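Local structure of SusD homolog (Bacteroides thetaiotaomicron VPI-5482, 3IV0) at residues Ala318-Ser330 against Ser335-Ile347. The protein is of unknown function but, as a SusD-family outer-membrane protein, probably binds glycans at the cell surface for uptake. Numbering follows the deposited sequence.
Sequences ARKELWFDEKIYS and SSAPKEIKKFWNI
Lys343 lies across one face of the Trp323 indole, and its CG sits 3.6 Å from the centroid of the five-membered ring, only 8° off the normal, a CH-pi contact. With CG anti to the backbone N (chi1 175°) and the chain extended beyond it, the side chain runs on over the six-membered ring, where NZ stands off-centre, 4.1 Å from the centroid, in a cation-pi contact. From over the ring the ammonium forms a salt bridge with Glu426 and hydrogen bonds to the carbonyls of Glu422 and Ile424, while CG of Arg319 covers the opposite indole face. Replacing Trp323 by alanine would probably open a gap between Lys343 and Arg319, leaving the lysine methylenes without the indole face and the ammonium without its cation-pi contact. Next to the indole, the Trp323 carbonyl O accepts Lys342 N at 2.9 Å, and weakly Lys343 N. Phe324 and Ile341 lie side by side, CD2 and CG1 3.8 Å apart. Lys342 runs past the carbonyls of Glu321, Leu322 and Phe324, and a water accepts from its NZ while donating to Glu321 O and Phe324 O.

At the other end, Asp325 divides its carboxylate: OD2 takes Glu340 N (2.9 Å) from above its plane, and OD1 takes Lys327 N, an Asx turn shaping 318-330 itself. Waters link OD1 to Glu340 O and OD2 to Glu340 OE2, which also bonds Ser291 OG. Lys339, extended beyond CG, crosses Asp325 at about a right angle and carries NZ to Ile328 O at 2.9 Å, above its plane, and Ser330 O at 2.8 Å, in plane on a lone pair. Phe324-Ile341 is a single beta bridge; backbone bonds to Trp323 O and side-chain-to-backbone bonds from Asp325 and Lys339 join the segment holding helix 318-323 to irregular 335-347 in this SusD-family fold.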
loop_
_atom_site.group_PDB
_atom_site.type_symbol
_atom_site.label_atom_id
_atom_site.label_comp_id
_atom_site.label_asym_id
_atom_site.label_seq_id
_atom_site.Cartn_x
_atom_site.Cartn_y
_atom_site.Cartn_z
ATOM N N ALA A 318 -18.374 -12.405 8.132
ATOM C CA ALA A 318 -19.164 -11.184 8.119
ATOM C C ALA A 318 -18.739 -10.204 7.011
ATOM O O ALA A 318 -19.514 -9.309 6.638
ATOM C CB ALA A 318 -19.128 -10.536 9.444
ATOM N N ARG A 319 -17.515 -10.342 6.491
ATOM C CA ARG A 319 -17.109 -9.487 5.396
ATOM C C ARG A 319 -17.991 -9.696 4.186
ATOM O O ARG A 319 -18.179 -8.787 3.373
ATOM C CB ARG A 319 -15.626 -9.715 5.048
ATOM C CG ARG A 319 -14.683 -9.252 6.170
ATOM C CD ARG A 319 -13.243 -9.755 6.028
ATOM N NE ARG A 319 -13.179 -11.202 6.239
ATOM C CZ ARG A 319 -12.101 -11.891 6.585
ATOM N NH1 ARG A 319 -10.944 -11.283 6.840
ATOM N NH2 ARG A 319 -12.150 -13.204 6.688
ATOM N N LYS A 320 -18.547 -10.900 4.044
ATOM C CA LYS A 320 -19.426 -11.146 2.898
ATOM C C LYS A 320 -20.604 -10.178 2.874
ATOM O O LYS A 320 -20.858 -9.544 1.857
ATOM C CB LYS A 320 -19.939 -12.595 2.902
ATOM C CG LYS A 320 -18.888 -13.615 2.616
ATOM C CD LYS A 320 -19.484 -15.014 2.354
ATOM C CE LYS A 320 -20.148 -15.610 3.571
ATOM N NZ LYS A 320 -20.627 -17.033 3.331
ATOM N N GLU A 321 -21.297 -10.063 3.989
ATOM C CA GLU A 321 -22.484 -9.233 4.106
ATOM C C GLU A 321 -22.147 -7.748 4.204
ATOM O O GLU A 321 -22.896 -6.874 3.731
ATOM C CB GLU A 321 -23.283 -9.636 5.341
ATOM C CG GLU A 321 -24.035 -10.923 5.267
ATOM C CD GLU A 321 -23.190 -12.175 5.478
ATOM O OE1 GLU A 321 -22.122 -12.123 6.122
ATOM O OE2 GLU A 321 -23.621 -13.260 4.997
ATOM N N LEU A 322 -21.032 -7.430 4.849
ATOM C CA LEU A 322 -20.773 -6.026 5.153
ATOM C C LEU A 322 -19.972 -5.320 4.092
ATOM O O LEU A 322 -20.043 -4.093 4.012
ATOM C CB LEU A 322 -20.067 -5.889 6.496
ATOM C CG LEU A 322 -20.888 -6.271 7.711
ATOM C CD1 LEU A 322 -20.040 -6.415 8.954
ATOM C CD2 LEU A 322 -21.994 -5.224 7.985
ATOM N N TRP A 323 -19.203 -6.050 3.317
ATOM C CA TRP A 323 -18.314 -5.421 2.348
ATOM C C TRP A 323 -18.787 -5.559 0.922
ATOM O O TRP A 323 -18.299 -4.854 0.046
ATOM C CB TRP A 323 -16.901 -5.962 2.480
ATOM C CG TRP A 323 -16.213 -5.574 3.738
ATOM C CD1 TRP A 323 -16.665 -4.741 4.688
ATOM C CD2 TRP A 323 -14.882 -5.955 4.120
ATOM N NE1 TRP A 323 -15.721 -4.609 5.692
ATOM C CE2 TRP A 323 -14.620 -5.348 5.354
ATOM C CE3 TRP A 323 -13.913 -6.775 3.552
ATOM C CZ2 TRP A 323 -13.404 -5.506 6.007
ATOM C CZ3 TRP A 323 -12.699 -6.911 4.196
ATOM C CH2 TRP A 323 -12.476 -6.309 5.423
ATOM N N PHE A 324 -19.749 -6.452 0.678
ATOM C CA PHE A 324 -20.230 -6.708 -0.666
ATOM C C PHE A 324 -21.746 -6.604 -0.686
ATOM O O PHE A 324 -22.410 -6.747 0.347
ATOM C CB PHE A 324 -19.803 -8.092 -1.178
ATOM C CG PHE A 324 -18.326 -8.278 -1.217
ATOM C CD1 PHE A 324 -17.653 -8.711 -0.090
ATOM C CD2 PHE A 324 -17.617 -8.056 -2.385
ATOM C CE1 PHE A 324 -16.288 -8.859 -0.109
ATOM C CE2 PHE A 324 -16.216 -8.214 -2.405
ATOM C CZ PHE A 324 -15.575 -8.633 -1.270
ATOM N N ASP A 325 -22.290 -6.345 -1.867
ATOM C CA ASP A 325 -23.747 -6.449 -2.047
ATOM C C ASP A 325 -24.169 -7.906 -2.296
ATOM O O ASP A 325 -23.371 -8.849 -2.301
ATOM C CB ASP A 325 -24.212 -5.471 -3.133
ATOM C CG ASP A 325 -23.848 -5.911 -4.545
ATOM O OD1 ASP A 325 -23.465 -7.062 -4.788
ATOM O OD2 ASP A 325 -23.948 -5.060 -5.472
ATOM N N GLU A 326 -25.471 -8.104 -2.444
ATOM C CA GLU A 326 -26.004 -9.459 -2.528
ATOM C C GLU A 326 -25.633 -10.178 -3.826
ATOM O O GLU A 326 -25.748 -11.396 -3.922
ATOM C CB GLU A 326 -27.523 -9.425 -2.310
ATOM C CG GLU A 326 -28.128 -10.756 -1.954
ATOM C CD GLU A 326 -29.547 -10.614 -1.419
ATOM O OE1 GLU A 326 -29.707 -10.406 -0.194
ATOM O OE2 GLU A 326 -30.492 -10.705 -2.231
ATOM N N LYS A 327 -25.102 -9.440 -4.810
ATOM C CA LYS A 327 -24.667 -10.015 -6.068
ATOM C C LYS A 327 -23.179 -10.368 -6.077
ATOM O O LYS A 327 -22.593 -10.592 -7.114
ATOM C CB LYS A 327 -24.965 -9.041 -7.206
ATOM C CG LYS A 327 -26.446 -8.704 -7.317
ATOM C CD LYS A 327 -26.689 -7.411 -8.088
ATOM C CE LYS A 327 -26.596 -6.159 -7.206
ATOM N NZ LYS A 327 -27.923 -5.731 -6.662
ATOM N N ILE A 328 -22.607 -10.484 -4.883
ATOM C CA ILE A 328 -21.190 -10.847 -4.736
ATOM C C ILE A 328 -20.701 -11.952 -5.680
ATOM O O ILE A 328 -19.628 -11.841 -6.284
ATOM C CB ILE A 328 -20.885 -11.225 -3.278
ATOM C CG1 ILE A 328 -19.399 -11.556 -3.087
ATOM C CG2 ILE A 328 -21.805 -12.376 -2.789
ATOM C CD1 ILE A 328 -19.070 -11.868 -1.640
ATOM N N TYR A 329 -21.471 -13.039 -5.841
ATOM C CA TYR A 329 -21.021 -14.162 -6.637
ATOM C C TYR A 329 -21.448 -14.132 -8.109
ATOM O O TYR A 329 -21.110 -15.051 -8.841
ATOM C CB TYR A 329 -21.465 -15.496 -6.007
ATOM C CG TYR A 329 -21.072 -15.696 -4.548
ATOM C CD1 TYR A 329 -19.746 -15.550 -4.124
ATOM C CD2 TYR A 329 -22.010 -16.043 -3.603
ATOM C CE1 TYR A 329 -19.386 -15.771 -2.808
ATOM C CE2 TYR A 329 -21.663 -16.252 -2.288
ATOM C CZ TYR A 329 -20.325 -16.126 -1.894
ATOM O OH TYR A 329 -20.034 -16.346 -0.571
ATOM N N SER A 330 -22.153 -13.081 -8.516
ATOM C CA SER A 330 -22.669 -13.010 -9.872
ATOM C C SER A 330 -21.559 -13.149 -10.888
ATOM O O SER A 330 -20.452 -12.605 -10.721
ATOM C CB SER A 330 -23.413 -11.699 -10.116
ATOM O OG SER A 330 -23.829 -11.635 -11.477
ATOM N N SER A 335 -23.841 -4.467 -17.853
ATOM C CA SER A 335 -24.504 -3.206 -17.589
ATOM C C SER A 335 -25.842 -3.304 -16.849
ATOM O O SER A 335 -26.132 -2.519 -15.956
ATOM C CB SER A 335 -24.809 -2.597 -18.955
ATOM O OG SER A 335 -25.353 -3.614 -19.800
ATOM N N SER A 336 -26.679 -4.236 -17.279
ATOM C CA SER A 336 -28.014 -4.376 -16.715
ATOM C C SER A 336 -28.033 -5.005 -15.315
ATOM O O SER A 336 -29.014 -4.872 -14.588
ATOM C CB SER A 336 -28.871 -5.224 -17.656
ATOM O OG SER A 336 -28.360 -6.541 -17.732
ATOM N N ALA A 337 -26.955 -5.685 -14.928
ATOM C CA ALA A 337 -26.925 -6.373 -13.645
ATOM C C ALA A 337 -25.592 -6.107 -12.961
ATOM O O ALA A 337 -24.789 -7.013 -12.808
ATOM C CB ALA A 337 -27.106 -7.836 -13.852
ATOM N N PRO A 338 -25.372 -4.869 -12.558
ATOM C CA PRO A 338 -24.076 -4.564 -11.941
ATOM C C PRO A 338 -23.940 -5.048 -10.512
ATOM O O PRO A 338 -24.926 -5.312 -9.853
ATOM C CB PRO A 338 -24.050 -3.047 -11.974
ATOM C CG PRO A 338 -25.472 -2.646 -11.851
ATOM C CD PRO A 338 -26.217 -3.669 -12.669
ATOM N N LYS A 339 -22.707 -5.117 -10.015
ATOM C CA LYS A 339 -22.492 -5.409 -8.609
ATOM C C LYS A 339 -21.427 -4.463 -8.068
ATOM O O LYS A 339 -20.613 -3.949 -8.839
ATOM C CB LYS A 339 -22.086 -6.841 -8.373
ATOM C CG LYS A 339 -20.826 -7.257 -9.032
ATOM C CD LYS A 339 -20.636 -8.746 -8.760
ATOM C CE LYS A 339 -19.411 -9.305 -9.380
ATOM N NZ LYS A 339 -19.221 -10.756 -8.977
ATOM N N GLU A 340 -21.510 -4.193 -6.783
ATOM C CA GLU A 340 -20.614 -3.210 -6.174
ATOM C C GLU A 340 -20.048 -3.704 -4.873
ATOM O O GLU A 340 -20.560 -4.622 -4.245
ATOM C CB GLU A 340 -21.319 -1.882 -5.983
ATOM C CG GLU A 340 -22.542 -1.915 -5.110
ATOM C CD GLU A 340 -23.290 -0.593 -5.080
ATOM O OE1 GLU A 340 -22.794 0.429 -5.630
ATOM O OE2 GLU A 340 -24.408 -0.582 -4.487
ATOM N N ILE A 341 -18.935 -3.077 -4.478
ATOM C CA ILE A 341 -18.277 -3.343 -3.212
ATOM C C ILE A 341 -18.481 -2.131 -2.318
ATOM O O ILE A 341 -18.187 -1.014 -2.753
ATOM C CB ILE A 341 -16.776 -3.584 -3.459
ATOM C CG1 ILE A 341 -16.617 -4.876 -4.246
ATOM C CG2 ILE A 341 -16.014 -3.607 -2.146
ATOM C CD1 ILE A 341 -15.184 -5.147 -4.747
ATOM N N LYS A 342 -18.995 -2.331 -1.116
ATOM C CA LYS A 342 -19.394 -1.262 -0.221
ATOM C C LYS A 342 -18.500 -1.115 1.032
ATOM O O LYS A 342 -18.729 -0.291 1.911
ATOM C CB LYS A 342 -20.853 -1.455 0.200
ATOM C CG LYS A 342 -21.098 -2.654 1.004
ATOM C CD LYS A 342 -22.612 -2.752 1.341
ATOM C CE LYS A 342 -22.925 -3.989 2.148
ATOM N NZ LYS A 342 -24.382 -4.107 2.398
ATOM N N LYS A 343 -17.420 -1.882 1.019
ATOM C CA LYS A 343 -16.441 -1.929 2.115
ATOM C C LYS A 343 -15.997 -0.548 2.579
ATOM O O LYS A 343 -15.876 -0.314 3.755
ATOM C CB LYS A 343 -15.199 -2.706 1.644
ATOM C CG LYS A 343 -14.031 -2.737 2.633
ATOM C CD LYS A 343 -12.927 -3.639 2.159
ATOM C CE LYS A 343 -11.720 -3.535 3.087
ATOM N NZ LYS A 343 -10.601 -4.415 2.664
ATOM N N PHE A 344 -15.742 0.361 1.644
ATOM C CA PHE A 344 -15.119 1.639 1.985
ATOM C C PHE A 344 -16.091 2.800 2.101
ATOM O O PHE A 344 -15.673 3.951 2.166
ATOM C CB PHE A 344 -14.076 1.973 0.922
ATOM C CG PHE A 344 -12.963 0.957 0.828
ATOM C CD1 PHE A 344 -11.869 1.053 1.644
ATOM C CD2 PHE A 344 -13.024 -0.081 -0.069
ATOM C CE1 PHE A 344 -10.875 0.090 1.596
ATOM C CE2 PHE A 344 -12.037 -1.033 -0.154
ATOM C CZ PHE A 344 -10.953 -0.956 0.681
ATOM N N TRP A 345 -17.398 2.549 2.000
ATOM C CA TRP A 345 -18.320 3.681 1.889
ATOM C C TRP A 345 -18.250 4.641 3.065
ATOM O O TRP A 345 -18.478 4.292 4.208
ATOM C CB TRP A 345 -19.750 3.217 1.641
ATOM C CG TRP A 345 -19.962 2.666 0.282
ATOM C CD1 TRP A 345 -19.062 2.592 -0.728
ATOM C CD2 TRP A 345 -21.189 2.153 -0.227
ATOM N NE1 TRP A 345 -19.633 2.025 -1.832
ATOM C CE2 TRP A 345 -20.951 1.755 -1.556
ATOM C CE3 TRP A 345 -22.463 1.998 0.312
ATOM C CZ2 TRP A 345 -21.952 1.178 -2.361
ATOM C CZ3 TRP A 345 -23.461 1.432 -0.487
ATOM C CH2 TRP A 345 -23.202 1.043 -1.800
ATOM N N ASN A 346 -17.917 5.864 2.706
ATOM C CA ASN A 346 -17.957 7.062 3.533
ATOM C C ASN A 346 -18.251 8.162 2.528
ATOM O O ASN A 346 -17.374 8.827 1.977
ATOM C CB ASN A 346 -16.634 7.293 4.232
ATOM C CG ASN A 346 -16.571 6.594 5.575
ATOM O OD1 ASN A 346 -17.430 6.840 6.439
ATOM N ND2 ASN A 346 -15.608 5.683 5.742
ATOM N N ILE A 347 -19.534 8.333 2.263
ATOM C CA ILE A 347 -19.967 9.088 1.112
ATOM C C ILE A 347 -20.013 10.588 1.426
ATOM O O ILE A 347 -20.411 10.965 2.525
ATOM C CB ILE A 347 -21.361 8.585 0.689
ATOM C CG1 ILE A 347 -21.301 7.113 0.236
ATOM C CG2 ILE A 347 -21.908 9.451 -0.424
ATOM C CD1 ILE A 347 -22.624 6.350 0.454
HETATM O O HOH W 1 -24.680 -6.854 1.831
HETATM O O HOH W 2 -20.729 -7.382 -4.660
HETATM O O HOH W 3 -25.914 -2.833 -4.795
HETATM O O HOH W 4 -24.969 -9.348 -11.309
#